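Local coordinates for ribosomal RNA methyltransferase, putative (Plasmodium falciparum, PDB 2PLW), which binds S-adenosylmethionine through an FtsJ-like domain and probably transfers its methyl group to the 2'-oxygen of a uridine in ribosomal RNA, at residues T177-K180 and S186-I189; L134-F139 and G148-K153. All blocks are in the same frame, centred on the assembly; numbering follows the deposited sequence.

Interaction 1: T177-K180 and S186-I189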
loop_
_atom_site.group_PDB
_atom_site.type_symbol
_atom_site.label_atom_id
_atom_site.label_comp_id
_atom_site.label_asym_id
_atom_site.label_seq_id
_atom_site.Cartn_x
_atom_site.Cartn_y
_atom_site.Cartn_z
ATOM N N THR A 177 2.297 -10.084 -9.729
ATOM C CA THR A 177 2.520 -9.431 -11.016
ATOM C C THR A 177 3.868 -9.885 -11.589
ATOM O O THR A 177 4.648 -10.522 -10.896
ATOM C CB THR A 177 2.520 -7.902 -10.867
ATOM O OG1 THR A 177 3.683 -7.500 -10.136
ATOM C CG2 THR A 177 1.285 -7.450 -10.119
ATOM N N LYS A 178 4.134 -9.529 -12.843
ATOM C CA LYS A 178 5.410 -9.827 -13.506
ATOM C C LYS A 178 6.598 -9.056 -12.907
ATOM O O LYS A 178 6.508 -7.842 -12.725
ATOM C CB LYS A 178 5.292 -9.533 -15.008
ATOM C CG LYS A 178 6.440 -10.085 -15.843
ATOM C CD LYS A 178 6.385 -11.617 -15.934
ATOM C CE LYS A 178 7.441 -12.182 -16.896
ATOM N NZ LYS A 178 8.759 -12.443 -16.229
ATOM N N PRO A 179 7.706 -9.764 -12.575
ATOM C CA PRO A 179 8.908 -9.135 -12.002
ATOM C C PRO A 179 9.473 -7.971 -12.840
ATOM O O PRO A 179 9.390 -7.997 -14.075
ATOM C CB PRO A 179 9.926 -10.282 -11.956
ATOM C CG PRO A 179 9.126 -11.512 -11.966
ATOM C CD PRO A 179 7.859 -11.226 -12.698
ATOM N N LYS A 180 10.046 -6.976 -12.165
ATOM C CA LYS A 180 10.637 -5.809 -12.836
ATOM C C LYS A 180 12.045 -5.510 -12.319
ATOM O O LYS A 180 12.277 -5.495 -11.108
ATOM C CB LYS A 180 9.734 -4.570 -12.691
ATOM C CG LYS A 180 8.513 -4.560 -13.627
ATOM C CD LYS A 180 7.455 -3.537 -13.204
ATOM C CE LYS A 180 6.615 -3.059 -14.409
ATOM N NZ LYS A 180 5.961 -4.153 -15.210
ATOM N N SER A 186 18.069 -7.610 -7.812
ATOM C CA SER A 186 16.914 -7.472 -6.932
ATOM C C SER A 186 15.689 -7.023 -7.752
ATOM O O SER A 186 15.441 -5.824 -7.922
ATOM C CB SER A 186 17.239 -6.479 -5.808
ATOM O OG SER A 186 17.112 -7.069 -4.519
ATOM N N ARG A 187 14.958 -8.003 -8.285
ATOM C CA ARG A 187 13.686 -7.787 -9.011
ATOM C C ARG A 187 12.521 -7.534 -8.041
ATOM O O ARG A 187 12.488 -8.095 -6.947
ATOM C CB ARG A 187 13.349 -9.014 -9.859
ATOM C CG ARG A 187 14.112 -9.153 -11.171
ATOM C CD ARG A 187 14.520 -10.590 -11.358
ATOM N NE ARG A 187 13.503 -11.425 -11.992
ATOM C CZ ARG A 187 13.334 -12.723 -11.739
ATOM N NH1 ARG A 187 12.396 -13.409 -12.381
ATOM N NH2 ARG A 187 14.093 -13.343 -10.834
ATOM N N GLU A 188 11.564 -6.706 -8.460
ATOM C CA GLU A 188 10.400 -6.360 -7.635
ATOM C C GLU A 188 9.094 -6.823 -8.251
ATOM O O GLU A 188 8.942 -6.856 -9.471
ATOM C CB GLU A 188 10.330 -4.859 -7.414
ATOM C CG GLU A 188 11.262 -4.358 -6.326
ATOM C CD GLU A 188 11.314 -2.852 -6.275
ATOM O OE1 GLU A 188 10.971 -2.210 -7.294
ATOM O OE2 GLU A 188 11.699 -2.310 -5.206
ATOM N N ILE A 189 8.146 -7.194 -7.392
ATOM C CA ILE A 189 6.827 -7.620 -7.841
ATOM C C ILE A 189 5.835 -6.918 -6.944
ATOM O O ILE A 189 6.233 -6.353 -5.922
ATOM C CB ILE A 189 6.604 -9.161 -7.736
ATOM C CG1 ILE A 189 6.908 -9.695 -6.318
ATOM C CG2 ILE A 189 7.437 -9.937 -8.785
ATOM C CD1 ILE A 189 5.660 -9.910 -5.473
#

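Interaction 2: L134-F139 and G148-K153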
loop_
_atom_site.group_PDB
_atom_site.type_symbol
_atom_site.label_atom_id
_atom_site.label_comp_id
_atom_site.label_asym_id
_atom_site.label_seq_id
_atom_site.Cartn_x
_atom_site.Cartn_y
_atom_site.Cartn_z
ATOM N N LEU A 134 5.663 -7.789 5.854
ATOM C CA LEU A 134 4.919 -8.298 6.996
ATOM C C LEU A 134 4.409 -7.138 7.868
ATOM O O LEU A 134 3.268 -7.189 8.292
ATOM C CB LEU A 134 5.766 -9.299 7.801
ATOM C CG LEU A 134 5.938 -10.648 7.097
ATOM C CD1 LEU A 134 7.026 -11.482 7.788
ATOM C CD2 LEU A 134 4.597 -11.399 7.072
ATOM N N SER A 135 5.232 -6.107 8.114
ATOM C CA SER A 135 4.823 -4.944 8.918
ATOM C C SER A 135 3.641 -4.232 8.279
ATOM O O SER A 135 2.646 -3.933 8.950
ATOM C CB SER A 135 5.980 -3.945 9.137
ATOM O OG SER A 135 6.962 -4.546 9.968
ATOM N N ILE A 136 3.742 -4.005 6.969
ATOM C CA ILE A 136 2.683 -3.315 6.253
ATOM C C ILE A 136 1.430 -4.185 6.231
ATOM O O ILE A 136 0.332 -3.679 6.425
ATOM C CB ILE A 136 3.117 -2.944 4.817
ATOM C CG1 ILE A 136 4.213 -1.871 4.862
ATOM C CG2 ILE A 136 1.923 -2.367 4.051
ATOM C CD1 ILE A 136 4.953 -1.727 3.538
ATOM N N THR A 137 1.587 -5.496 6.027
ATOM C CA THR A 137 0.441 -6.432 6.054
ATOM C C THR A 137 -0.294 -6.461 7.419
ATOM O O THR A 137 -1.513 -6.416 7.482
ATOM C CB THR A 137 0.907 -7.833 5.621
ATOM O OG1 THR A 137 1.473 -7.730 4.301
ATOM C CG2 THR A 137 -0.254 -8.876 5.658
ATOM N N HIS A 138 0.483 -6.458 8.501
ATOM C CA HIS A 138 -0.079 -6.412 9.845
ATOM C C HIS A 138 -0.896 -5.143 10.069
ATOM O O HIS A 138 -1.965 -5.191 10.667
ATOM C CB HIS A 138 1.055 -6.500 10.860
ATOM C CG HIS A 138 0.578 -6.556 12.272
ATOM N ND1 HIS A 138 0.099 -7.712 12.851
ATOM C CD2 HIS A 138 0.480 -5.588 13.214
ATOM C CE1 HIS A 138 -0.268 -7.455 14.095
ATOM N NE2 HIS A 138 -0.048 -6.175 14.338
ATOM N N PHE A 139 -0.371 -4.010 9.599
ATOM C CA PHE A 139 -1.061 -2.738 9.696
ATOM C C PHE A 139 -2.331 -2.767 8.805
ATOM O O PHE A 139 -3.438 -2.372 9.223
ATOM C CB PHE A 139 -0.091 -1.623 9.305
ATOM C CG PHE A 139 -0.759 -0.332 8.979
ATOM C CD1 PHE A 139 -1.126 0.536 9.986
ATOM C CD2 PHE A 139 -1.079 -0.018 7.660
ATOM C CE1 PHE A 139 -1.751 1.731 9.698
ATOM C CE2 PHE A 139 -1.719 1.187 7.348
ATOM C CZ PHE A 139 -2.051 2.058 8.369
ATOM N N GLY A 148 -12.131 -5.185 0.602
ATOM C CA GLY A 148 -11.107 -4.263 0.174
ATOM C C GLY A 148 -9.974 -4.913 -0.644
ATOM O O GLY A 148 -9.812 -6.153 -0.640
ATOM N N THR A 149 -9.244 -4.045 -1.344
ATOM C CA THR A 149 -8.075 -4.401 -2.186
ATOM C C THR A 149 -6.777 -3.968 -1.516
ATOM O O THR A 149 -6.676 -2.884 -0.963
ATOM C CB THR A 149 -8.183 -3.728 -3.595
ATOM O OG1 THR A 149 -9.347 -4.225 -4.263
ATOM C CG2 THR A 149 -6.957 -3.991 -4.479
ATOM N N TYR A 150 -5.771 -4.822 -1.597
ATOM C CA TYR A 150 -4.473 -4.520 -1.001
ATOM C C TYR A 150 -3.427 -4.874 -2.015
ATOM O O TYR A 150 -3.421 -6.012 -2.499
ATOM C CB TYR A 150 -4.307 -5.392 0.231
ATOM C CG TYR A 150 -2.922 -5.400 0.853
ATOM C CD1 TYR A 150 -2.256 -4.194 1.135
ATOM C CD2 TYR A 150 -2.348 -6.599 1.281
ATOM C CE1 TYR A 150 -0.985 -4.183 1.777
ATOM C CE2 TYR A 150 -1.083 -6.606 1.923
ATOM C CZ TYR A 150 -0.424 -5.401 2.171
ATOM O OH TYR A 150 0.813 -5.387 2.793
ATOM N N ILE A 151 -2.564 -3.915 -2.343
ATOM C CA ILE A 151 -1.446 -4.154 -3.271
ATOM C C ILE A 151 -0.148 -3.738 -2.609
ATOM O O ILE A 151 -0.019 -2.633 -2.099
ATOM C CB ILE A 151 -1.651 -3.417 -4.617
ATOM C CG1 ILE A 151 -2.991 -3.849 -5.201
ATOM C CG2 ILE A 151 -0.496 -3.782 -5.545
ATOM C CD1 ILE A 151 -3.320 -3.200 -6.532
ATOM N N VAL A 152 0.818 -4.650 -2.559
ATOM C CA VAL A 152 2.052 -4.341 -1.839
ATOM C C VAL A 152 3.264 -4.782 -2.650
ATOM O O VAL A 152 3.301 -5.899 -3.181
ATOM C CB VAL A 152 2.052 -4.969 -0.418
ATOM C CG1 VAL A 152 1.850 -6.492 -0.465
ATOM C CG2 VAL A 152 3.316 -4.583 0.372
ATOM N N LYS A 153 4.239 -3.886 -2.739
ATOM C CA LYS A 153 5.493 -4.209 -3.430
ATOM C C LYS A 153 6.464 -4.986 -2.534
ATOM O O LYS A 153 6.512 -4.779 -1.324
ATOM C CB LYS A 153 6.150 -2.924 -3.951
ATOM C CG LYS A 153 7.330 -3.161 -4.896
ATOM C CD LYS A 153 7.867 -1.841 -5.453
ATOM C CE LYS A 153 8.457 -0.890 -4.451
ATOM N NZ LYS A 153 8.825 0.403 -5.114
#

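Interaction 1: T177-K180 and S186-I189
With chi1 of I189 at 53°, CG1 stands between the backbone N and the carbonyl carbon, which turns CG2 beside the backbone N and brings this methyl group against the loop at T177 and P179. R187 reaches the same proline differently: its CG also lies beside the backbone N, and bends at chi2 and chi3 (138° and 86°) turn the chain so that the guanidinium comes alongside the pyrrolidine ring. The two side chains meet different parts of the proline. I189 CG2 lies over one face of the ring, 3.6 Å from P179 CA and 3.9 Å from P179 CG, and the same methyl rests on T177 O. At the CB edge of the ring R187 NE approaches P179 CB at 3.8 Å, with the guanidinium oblique to the carbon it meets.

Beyond the proline, K180 N donates to E188 O at 2.9 Å, in the carbonyl plane, and E188 N returns a straighter bond to K180 O at 3.0 Å. The reciprocal bonds make K180 and E188 a hydrogen-bonded pair of antiparallel type, although 177-180 forms no regular strand. The pair carries on, with the register shifted by one residue from T177-Y190, the pairing of strand 188-196, the one reversed strand of the Rossmann-like methyltransferase sheet, with its edge neighbour 171-176. Longer CA-H...O contacts accompany it, from P179 CA to E188 O and from R187 CA to K180 O, each 3.4 Å.

T177 OG1 is bonded to Y190 N, while the T177 side chain also touches L13 and Y17 of helix 7-17. K180 sends its chain away from E188 and forms a salt bridge with E12 of that helix. The R187 and P179 side chains both pack on L156.

Interaction 2: L134-F139 and G148-K153
Y150 and T137 make the polar part of this helix-to-sheet contact: the tyrosine OH donates to T137 OG1 at 2.9 Å. CG of Y150 is anti to the backbone N (chi1 170°), and the ring extends from the strand so that its hydroxyl end meets the helix. T137 OG1 approaches at the ring's edge, near its plane. It also bonds to T133 O one turn earlier, so the threonine hydroxyl links the buried tyrosine to the helix backbone.

The apolar contact is made by I136 CG2, 4.1 Å from Y150 CE1 and again at the ring edge; the same methyl also packs against Y150 OH at 3.5 Å. The two side chains cross at about a right angle. Contact is therefore made by the outer end of the ring.

Helix 122-143 here packs against the parallel part of the sheet in a Rossmann-like methyltransferase domain. Around the contact, I136 reaches S112 of strand 107-112, Y150 touches I110 on that strand and C193 on strand 188-196, and L167 of helix 160-168 packs against both T137 and Y150.

Overall arrangement
The centres of the two interactions are about 17 Å apart, yet neighbouring strands of one sheet join them: 148-155 carries Y150 and K153, and 188-196 carries E188 and I189. Where they touch, E188 OE2 lies 3.6 Å from K153 CE and I189 O lies 3.5 Å from K153 CG. K153, the predicted proton acceptor, forms a salt bridge with D113 and a weak, long ion pair with E188. Interaction 1 thus reaches the probable catalytic centre from the rim of the domain, with the E188 side chain about 7 Å from S-adenosylmethionine between nearest atoms. Interaction 2 borders the cofactor from within the core, the I136 side chain being about 5 Å from it, again between nearest atoms.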